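Local coordinates for putative alpha-galactosidase (Bacteroides fragilis, PDB 4NZJ), which probably catalyses the hydrolysis of terminal, non-reducing alpha-D-galactose residues in alpha-D-galactosides, at residues 343-348 against 372-377; 323-328 against 360-365; 316-321 against 352-357. All blocks are in the same frame, centred on the assembly; numbering follows the deposited sequence. Where two conformers were deposited one is given.

The three contacts lie in the last part of the TIM barrel, where helix 341-353 connects strand 315-317 to strand 358-360 and helix 369-375 follows. Interactions 1 and 3 share helix 341-353, and their centres are about 13 Å apart; they meet where Phe-348 CD1 packs against Leu-321 CD1 at 3.8 Å. Interaction 2 joins loops beyond the C-terminal ends of the two strands, the side of a TIM barrel on which the active site lies. Its centre is about 12 Å from that of interaction 1, which it meets through Tyr-344 OH and Asp-326 N at 2.9 Å. Gly-361 N and Leu-321 O, 3.0 Å apart, join interactions 2 and 3.

Interaction 1: 343-348 against 372-377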
loop_
_atom_site.group_PDB
_atom_site.type_symbol
_atom_site.label_atom_id
_atom_site.label_comp_id
_atom_site.label_asym_id
_atom_site.label_seq_id
_atom_site.Cartn_x
_atom_site.Cartn_y
_atom_site.Cartn_z
ATOM N N GLN A 343 4.129 11.348 15.861
ATOM C CA GLN A 343 3.184 10.230 15.883
ATOM C C GLN A 343 2.856 9.759 14.469
ATOM O O GLN A 343 2.858 8.570 14.188
ATOM C CB GLN A 343 1.918 10.619 16.635
ATOM C CG GLN A 343 2.110 10.605 18.136
ATOM C CD GLN A 343 0.952 11.196 18.895
ATOM O OE1 GLN A 343 0.127 11.919 18.339
ATOM N NE2 GLN A 343 0.901 10.917 20.194
ATOM N N TYR A 344 2.594 10.702 13.570
ATOM C CA TYR A 344 2.384 10.359 12.168
ATOM C C TYR A 344 3.592 9.653 11.535
ATOM O O TYR A 344 3.432 8.712 10.775
ATOM C CB TYR A 344 2.031 11.599 11.347
ATOM C CG TYR A 344 0.632 12.131 11.567
ATOM C CD1 TYR A 344 -0.470 11.275 11.647
ATOM C CD2 TYR A 344 0.405 13.499 11.654
ATOM C CE1 TYR A 344 -1.751 11.776 11.825
ATOM C CE2 TYR A 344 -0.871 14.005 11.833
ATOM C CZ TYR A 344 -1.945 13.142 11.915
ATOM O OH TYR A 344 -3.208 13.658 12.099
ATOM N N LYS A 345 4.795 10.114 11.853
ATOM C CA LYS A 345 6.014 9.483 11.346
ATOM C C LYS A 345 6.135 8.034 11.837
ATOM O O LYS A 345 6.483 7.137 11.070
ATOM C CB LYS A 345 7.244 10.305 11.748
ATOM C CG LYS A 345 8.595 9.691 11.401
ATOM C CD LYS A 345 8.839 9.594 9.908
ATOM C CE LYS A 345 10.170 8.914 9.599
ATOM N NZ LYS A 345 11.337 9.637 10.167
ATOM N N SER A 346 5.848 7.800 13.113
ATOM C CA SER A 346 5.924 6.437 13.650
ATOM C C SER A 346 4.855 5.525 13.040
ATOM O O SER A 346 5.108 4.362 12.749
ATOM C CB SER A 346 5.800 6.460 15.172
ATOM O OG SER A 346 6.915 7.122 15.730
ATOM N N HIS A 347 3.657 6.066 12.872
ATOM C CA HIS A 347 2.554 5.389 12.188
ATOM C C HIS A 347 2.987 4.936 10.792
ATOM O O HIS A 347 2.836 3.772 10.437
ATOM C CB HIS A 347 1.357 6.348 12.175
ATOM C CG HIS A 347 0.259 6.007 11.216
ATOM N ND1 HIS A 347 -0.301 4.750 11.113
ATOM C CD2 HIS A 347 -0.442 6.797 10.370
ATOM C CE1 HIS A 347 -1.267 4.774 10.213
ATOM N NE2 HIS A 347 -1.381 6.005 9.759
ATOM N N PHE A 348 3.596 5.836 10.024
ATOM C CA PHE A 348 4.091 5.466 8.702
ATOM C C PHE A 348 5.200 4.399 8.786
ATOM O O PHE A 348 5.176 3.404 8.053
ATOM C CB PHE A 348 4.583 6.700 7.940
ATOM C CG PHE A 348 4.953 6.411 6.515
ATOM C CD1 PHE A 348 3.971 6.219 5.554
ATOM C CD2 PHE A 348 6.285 6.291 6.138
ATOM C CE1 PHE A 348 4.306 5.932 4.240
ATOM C CE2 PHE A 348 6.623 6.020 4.822
ATOM C CZ PHE A 348 5.635 5.833 3.877
ATOM N N LEU A 372 4.548 15.294 3.292
ATOM C CA LEU A 372 5.210 14.624 2.177
ATOM C C LEU A 372 6.577 14.061 2.583
ATOM O O LEU A 372 6.986 13.024 2.072
ATOM C CB LEU A 372 5.323 15.559 0.969
ATOM C CG LEU A 372 3.981 15.702 0.239
ATOM C CD1 LEU A 372 3.929 16.979 -0.570
ATOM C CD2 LEU A 372 3.697 14.504 -0.651
ATOM N N LYS A 373 7.255 14.707 3.529
ATOM C CA LYS A 373 8.537 14.194 4.013
ATOM C C LYS A 373 8.360 12.795 4.600
ATOM O O LYS A 373 9.225 11.931 4.444
ATOM C CB LYS A 373 9.159 15.143 5.053
ATOM C CG LYS A 373 10.518 14.699 5.581
ATOM C CD LYS A 373 11.064 15.681 6.610
ATOM N N ILE A 374 7.231 12.575 5.266
ATOM C CA ILE A 374 6.918 11.270 5.821
ATOM C C ILE A 374 6.535 10.293 4.708
ATOM O O ILE A 374 7.141 9.229 4.570
ATOM C CB ILE A 374 5.783 11.352 6.863
ATOM C CG1 ILE A 374 6.234 12.193 8.064
ATOM C CG2 ILE A 374 5.357 9.954 7.288
ATOM C CD1 ILE A 374 5.105 12.612 8.986
ATOM N N LEU A 375 5.535 10.655 3.906
ATOM C CA LEU A 375 4.978 9.735 2.910
ATOM C C LEU A 375 5.952 9.355 1.789
ATOM O O LEU A 375 5.770 8.325 1.137
ATOM C CB LEU A 375 3.703 10.325 2.306
ATOM C CG LEU A 375 2.527 10.490 3.263
ATOM C CD1 LEU A 375 1.399 11.209 2.549
ATOM C CD2 LEU A 375 2.054 9.139 3.771
ATOM N N LEU A 376 6.974 10.180 1.562
ATOM C CA LEU A 376 7.937 9.949 0.484
ATOM C C LEU A 376 9.283 9.405 0.972
ATOM O O LEU A 376 10.251 9.400 0.216
ATOM C CB LEU A 376 8.178 11.242 -0.286
ATOM C CG LEU A 376 6.955 11.908 -0.913
ATOM C CD1 LEU A 376 7.377 13.183 -1.624
ATOM C CD2 LEU A 376 6.254 10.952 -1.864
ATOM N N ASP A 377 9.338 8.930 2.212
ATOM C CA ASP A 377 10.597 8.466 2.813
ATOM C C ASP A 377 11.115 7.250 2.036
ATOM O O ASP A 377 10.512 6.185 2.107
ATOM C CB ASP A 377 10.361 8.118 4.282
ATOM C CG ASP A 377 11.639 7.832 5.028
ATOM O OD1 ASP A 377 12.406 6.953 4.586
ATOM O OD2 ASP A 377 11.868 8.489 6.067
#
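Phe-348 lays its ring across the C-terminal end of helix 369-375, while Ile-374 reaches back the other way, so the two side chains run antiparallel where they touch. The phenylalanine side chain sets off toward the other helix, with Phe-348 CB 3.4 Å from Ile-374 CG2, and CG anti to the backbone N (chi1 -173°) then carries the ring over the end of that helix. Backbone covers one ring face: the carbonyl oxygen of Ile-374 stands over the rim, 3.3 Å from Phe-348 CE2, and on that face Leu-375 CA makes a CH-pi contact 4.3 Å from the centroid of the Phe-348 ring, 21° off its normal. Leu-375 CD2 meets Phe-348 CD1 and CE1, each at 3.9 Å. This is helix-helix packing on the outside of the TIM barrel, between the helix leading into the last barrel strand and the one that follows it. The other branch of Ile-374 ends against the backbone of the partner helix: CD1 sits 3.8 Å from Lys-345 N and 4.0 Å from Tyr-344 CB. The tyrosine ring itself turns off elsewhere, its OH bonded to Asp-281. Lys-345 CD rests by Ile-374 CG1, and the lysine chain, bent at chi2 (66°) and again at chi4, ends up running athwart the side chain of Asp-377. Its NZ stays 4.3 Å from Asp-377 OD2, too far for a salt bridge, although the opposite charges probably attract. The other oxygen of this aspartate, OD1, caps the next helix at Leu-380 N.

Interaction 2: 323-328 against 360-365; sequences VGIDGK and SGNDVR
Asn-362 pushes its amide against the backbone of Val-323 and Gly-324. Its ND2 donates to Val-323 O at 3.1 Å, along a lone pair in the carbonyl plane; the bond is bent, with 135° at the hydrogen, and the oxygen is tilted 32° from the asparagine's amide plane. A water takes the ND2 group's second bond, 2.8 Å from Asn-362 ND2, and donates a hydrogen bond to Gly-324 O at 2.9 Å. The flank of the same amide is covered by Ile-325, whose CG1 lies 3.8 Å from Asn-362 CG. Val-323 O is gripped twice, since another water donates to it at 2.9 Å and accepts from Ser-360 OG at 2.7 Å.

Both segments are loops leaving the C-terminal ends of neighbouring strands, 315-317 and 358-360, at the closure of the TIM barrel.

Behind the asparagine, an ST turn positions the backbone: Ser-360 OG accepts from Asn-362 N at 3.1 Å. Asn-362 CG stands roughly anti to the backbone N (chi1 -158°), which sends the amide across to the other loop while Asn-362 OD1 still accepts from Asp-363 N at 2.7 Å. Next along the chain, Asp-363 OD1 forms an Asx turn with Arg-365 N and takes a second bond from Arg-365 NE on its syn side, while Arg-365 NH2 reaches OD2, completing a side-on salt bridge almost flat with the guanidinium. On the facing loop, Ile-325 begins a type I' turn closed by Lys-328 N on Ile-325 O; Gly-327 N, within that turn, is held by Asp-281 OD2.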
loop_
_atom_site.group_PDB
_atom_site.type_symbol
_atom_site.label_atom_id
_atom_site.label_comp_id
_atom_site.label_asym_id
_atom_site.label_seq_id
_atom_site.Cartn_x
_atom_site.Cartn_y
_atom_site.Cartn_z
ATOM N N VAL A 323 -1.584 9.834 8.107
ATOM C CA VAL A 323 -0.493 10.807 8.076
ATOM C C VAL A 323 -0.957 12.156 7.537
ATOM O O VAL A 323 -1.441 12.250 6.412
ATOM C CB VAL A 323 0.686 10.300 7.206
ATOM C CG1 VAL A 323 1.785 11.349 7.124
ATOM C CG2 VAL A 323 1.226 8.986 7.754
ATOM N N GLY A 324 -0.808 13.182 8.366
ATOM C CA GLY A 324 -1.043 14.562 7.968
ATOM C C GLY A 324 -2.483 15.040 8.001
ATOM O O GLY A 324 -2.738 16.215 7.739
ATOM N N ILE A 325 -3.429 14.165 8.339
ATOM C CA ILE A 325 -4.843 14.566 8.329
ATOM C C ILE A 325 -5.078 15.711 9.319
ATOM O O ILE A 325 -5.906 16.589 9.059
ATOM C CB ILE A 325 -5.804 13.365 8.528
ATOM C CG1 ILE A 325 -5.727 12.447 7.307
ATOM C CG2 ILE A 325 -7.241 13.850 8.715
ATOM C CD1 ILE A 325 -6.535 11.167 7.395
ATOM N N ASP A 326 -4.335 15.711 10.429
ATOM C CA ASP A 326 -4.312 16.833 11.379
ATOM C C ASP A 326 -5.688 17.189 11.930
ATOM O O ASP A 326 -5.980 18.360 12.211
ATOM C CB ASP A 326 -3.667 18.076 10.746
ATOM C CG ASP A 326 -2.175 17.962 10.657
ATOM O OD1 ASP A 326 -1.689 16.829 10.497
ATOM O OD2 ASP A 326 -1.487 19.001 10.751
ATOM N N GLY A 327 -6.534 16.176 12.099
ATOM C CA GLY A 327 -7.868 16.366 12.658
ATOM C C GLY A 327 -8.809 17.135 11.750
ATOM O O GLY A 327 -9.809 17.679 12.215
ATOM N N LYS A 328 -8.498 17.167 10.454
ATOM C CA LYS A 328 -9.271 17.944 9.490
ATOM C C LYS A 328 -10.605 17.259 9.209
ATOM O O LYS A 328 -11.665 17.852 9.425
ATOM C CB LYS A 328 -8.475 18.136 8.192
ATOM C CG LYS A 328 -9.153 19.023 7.160
ATOM N N SER A 360 -2.995 6.143 1.507
ATOM C CA SER A 360 -3.274 7.401 2.181
ATOM C C SER A 360 -4.754 7.734 2.132
ATOM O O SER A 360 -5.396 7.581 1.096
ATOM C CB SER A 360 -2.491 8.549 1.554
ATOM O OG SER A 360 -2.826 9.770 2.192
ATOM N N GLY A 361 -5.281 8.187 3.266
ATOM C CA GLY A 361 -6.633 8.716 3.346
ATOM C C GLY A 361 -6.674 10.230 3.397
ATOM O O GLY A 361 -7.733 10.810 3.544
ATOM N N ASN A 362 -5.524 10.882 3.271
ATOM C CA ASN A 362 -5.464 12.339 3.305
ATOM C C ASN A 362 -5.772 12.914 1.926
ATOM O O ASN A 362 -5.782 12.187 0.920
ATOM C CB ASN A 362 -4.068 12.775 3.772
ATOM C CG ASN A 362 -4.033 14.180 4.355
ATOM O OD1 ASN A 362 -4.999 14.945 4.289
ATOM N ND2 ASN A 362 -2.890 14.529 4.930
ATOM N N ASP A 363 -6.055 14.211 1.884
ATOM C CA ASP A 363 -6.248 14.923 0.628
ATOM C C ASP A 363 -4.870 15.193 0.047
ATOM O O ASP A 363 -4.148 16.065 0.529
ATOM C CB ASP A 363 -7.000 16.235 0.866
ATOM C CG ASP A 363 -7.374 16.959 -0.429
ATOM O OD1 ASP A 363 -6.907 16.580 -1.527
ATOM O OD2 ASP A 363 -8.164 17.922 -0.348
ATOM N N VAL A 364 -4.508 14.460 -0.998
ATOM C CA VAL A 364 -3.145 14.532 -1.524
ATOM C C VAL A 364 -2.896 15.732 -2.447
ATOM O O VAL A 364 -1.787 15.912 -2.945
ATOM C CB VAL A 364 -2.713 13.204 -2.205
ATOM C CG1 VAL A 364 -2.712 12.062 -1.199
ATOM C CG2 VAL A 364 -3.602 12.876 -3.390
ATOM N N ARG A 365 -3.913 16.568 -2.657
ATOM C CA ARG A 365 -3.773 17.754 -3.498
ATOM C C ARG A 365 -3.121 18.940 -2.787
ATOM O O ARG A 365 -2.563 19.813 -3.452
ATOM C CB ARG A 365 -5.139 18.216 -3.996
ATOM C CG ARG A 365 -5.902 17.201 -4.833
ATOM C CD ARG A 365 -7.306 17.702 -5.122
ATOM N NE ARG A 365 -8.053 17.912 -3.883
ATOM C CZ ARG A 365 -9.204 18.574 -3.788
ATOM N NH1 ARG A 365 -9.780 19.115 -4.855
ATOM N NH2 ARG A 365 -9.778 18.705 -2.598
HETATM O O HOH W 1 -2.054 9.929 4.771
HETATM O O HOH W 2 -2.851 17.326 5.022
#

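Interaction 3: 316-321 against 352-357; sequences NDPDML and CMMASP
A Schellman motif ends helix 341-353 with Ala-355 at the C-prime position, and the chain then turns through Ser-356 and Pro-357 into the last strand of the TIM barrel. This turn packs against the neighbouring barrel strand, 315-317, and the residues just after it. Pro-318 presses its CG and CD onto Ser-356: CG comes 3.3 Å from Ser-356 OG, and both ring atoms lie close to the serine CB. The methyl CE of Met-354, a selenomethionine, touches the same Pro-318 CG from farther off, at 4.2 Å. Pro-357 fits on the strand side, its CD 3.3 Å from Asn-316 O, while its CG sits beside the Asp-317 carboxylate. That carboxylate, with CG anti to the backbone N (chi1 -179°), also makes an Asx turn: Asp-317 OD1 accepts from Asp-319 N at 2.9 Å, the donor coming from above the carboxylate plane.

Water molecules bridge the polar atoms of the contact. One links Asn-316 N, from which it accepts, with Ala-355 O; a second lies among Asn-316 O, Met-354 O and Ser-356 OG. The third ties the ends of the two turns together, donating to Asp-319 O at 2.8 Å and to Pro-357 O at 2.7 Å.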
loop_
_atom_site.group_PDB
_atom_site.type_symbol
_atom_site.label_atom_id
_atom_site.label_comp_id
_atom_site.label_asym_id
_atom_site.label_seq_id
_atom_site.Cartn_x
_atom_site.Cartn_y
_atom_site.Cartn_z
ATOM N N ASN A 316 -1.778 -8.411 5.462
ATOM C CA ASN A 316 -2.635 -7.910 6.528
ATOM C C ASN A 316 -2.812 -6.409 6.329
ATOM O O ASN A 316 -1.827 -5.680 6.199
ATOM C CB ASN A 316 -2.021 -8.155 7.905
ATOM C CG ASN A 316 -2.016 -9.622 8.305
ATOM O OD1 ASN A 316 -3.038 -10.308 8.233
ATOM N ND2 ASN A 316 -0.864 -10.103 8.770
ATOM N N ASP A 317 -4.058 -5.951 6.333
ATOM C CA ASP A 317 -4.379 -4.546 6.076
ATOM C C ASP A 317 -4.824 -3.867 7.377
ATOM O O ASP A 317 -5.927 -4.112 7.857
ATOM C CB ASP A 317 -5.465 -4.486 5.001
ATOM C CG ASP A 317 -5.876 -3.073 4.624
ATOM O OD1 ASP A 317 -5.304 -2.080 5.136
ATOM O OD2 ASP A 317 -6.808 -2.963 3.791
ATOM N N PRO A 318 -3.966 -3.009 7.958
ATOM C CA PRO A 318 -4.302 -2.296 9.187
ATOM C C PRO A 318 -5.020 -0.958 8.936
ATOM O O PRO A 318 -5.046 -0.092 9.817
ATOM C CB PRO A 318 -2.931 -2.063 9.824
ATOM C CG PRO A 318 -2.002 -1.942 8.667
ATOM C CD PRO A 318 -2.603 -2.681 7.503
ATOM N N ASP A 319 -5.591 -0.814 7.745
ATOM C CA ASP A 319 -6.362 0.356 7.335
ATOM C C ASP A 319 -5.443 1.515 6.908
ATOM O O ASP A 319 -4.211 1.391 6.871
ATOM C CB ASP A 319 -7.408 0.767 8.400
ATOM C CG ASP A 319 -8.648 1.470 7.799
ATOM O OD1 ASP A 319 -8.684 1.737 6.573
ATOM O OD2 ASP A 319 -9.590 1.780 8.569
HETATM N N MSE A 320 -6.092 2.621 6.560
HETATM C CA MSE A 320 -5.424 3.734 5.891
HETATM C C MSE A 320 -4.341 4.416 6.688
HETATM O O MSE A 320 -4.304 4.370 7.912
HETATM C CB MSE A 320 -6.475 4.769 5.504
HETATM C CG MSE A 320 -7.232 5.291 6.717
HETATM SE SE MSE A 320 -8.243 6.875 6.166
HETATM C CE MSE A 320 -9.111 7.299 7.882
ATOM N N LEU A 321 -3.433 5.054 5.953
ATOM C CA LEU A 321 -2.494 5.987 6.536
ATOM C C LEU A 321 -3.227 7.304 6.815
ATOM O O LEU A 321 -3.773 7.919 5.902
ATOM C CB LEU A 321 -1.320 6.249 5.598
ATOM C CG LEU A 321 -0.355 5.085 5.391
ATOM C CD1 LEU A 321 0.552 5.363 4.207
ATOM C CD2 LEU A 321 0.453 4.827 6.649
ATOM N N CYS A 352 5.206 0.564 7.354
ATOM C CA CYS A 352 6.260 0.079 6.471
ATOM C C CYS A 352 6.851 -1.235 6.983
ATOM O O CYS A 352 6.952 -2.213 6.238
ATOM C CB CYS A 352 7.355 1.136 6.271
ATOM S SG CYS A 352 6.837 2.483 5.182
HETATM N N MSE A 353 7.218 -1.263 8.263
HETATM C CA MSE A 353 7.789 -2.470 8.883
HETATM C C MSE A 353 6.869 -3.661 8.834
HETATM O O MSE A 353 7.332 -4.789 8.697
HETATM C CB MSE A 353 8.116 -2.219 10.357
HETATM C CG MSE A 353 9.268 -1.238 10.561
HETATM SE SE MSE A 353 11.004 -2.016 10.100
HETATM C CE MSE A 353 11.140 -3.298 11.586
HETATM N N MSE A 354 5.563 -3.426 8.956
HETATM C CA MSE A 354 4.567 -4.516 8.981
HETATM C C MSE A 354 4.157 -4.984 7.598
HETATM O O MSE A 354 3.248 -5.804 7.469
HETATM C CB MSE A 354 3.336 -4.053 9.761
HETATM C CG MSE A 354 3.653 -3.848 11.244
HETATM SE SE MSE A 354 2.037 -3.408 12.292
HETATM C CE MSE A 354 1.332 -1.934 11.206
ATOM N N ALA A 355 4.841 -4.505 6.557
ATOM C CA ALA A 355 4.496 -4.843 5.178
ATOM C C ALA A 355 3.007 -4.586 4.944
ATOM O O ALA A 355 2.302 -5.405 4.343
ATOM C CB ALA A 355 4.870 -6.290 4.863
ATOM N N SER A 356 2.552 -3.428 5.412
ATOM C CA SER A 356 1.158 -3.031 5.288
ATOM C C SER A 356 0.916 -2.357 3.952
ATOM O O SER A 356 1.816 -1.717 3.407
ATOM C CB SER A 356 0.791 -2.043 6.392
ATOM O OG SER A 356 1.035 -2.586 7.669
ATOM N N PRO A 357 -0.310 -2.471 3.423
ATOM C CA PRO A 357 -0.715 -1.542 2.376
ATOM C C PRO A 357 -0.422 -0.118 2.838
ATOM O O PRO A 357 -0.595 0.191 4.028
ATOM C CB PRO A 357 -2.221 -1.779 2.267
ATOM C CG PRO A 357 -2.402 -3.190 2.698
ATOM C CD PRO A 357 -1.390 -3.401 3.788
HETATM O O HOH W 3 1.092 -7.642 5.831
HETATM O O HOH W 4 0.399 -5.284 7.828
HETATM O O HOH W 5 -2.796 1.679 4.450
#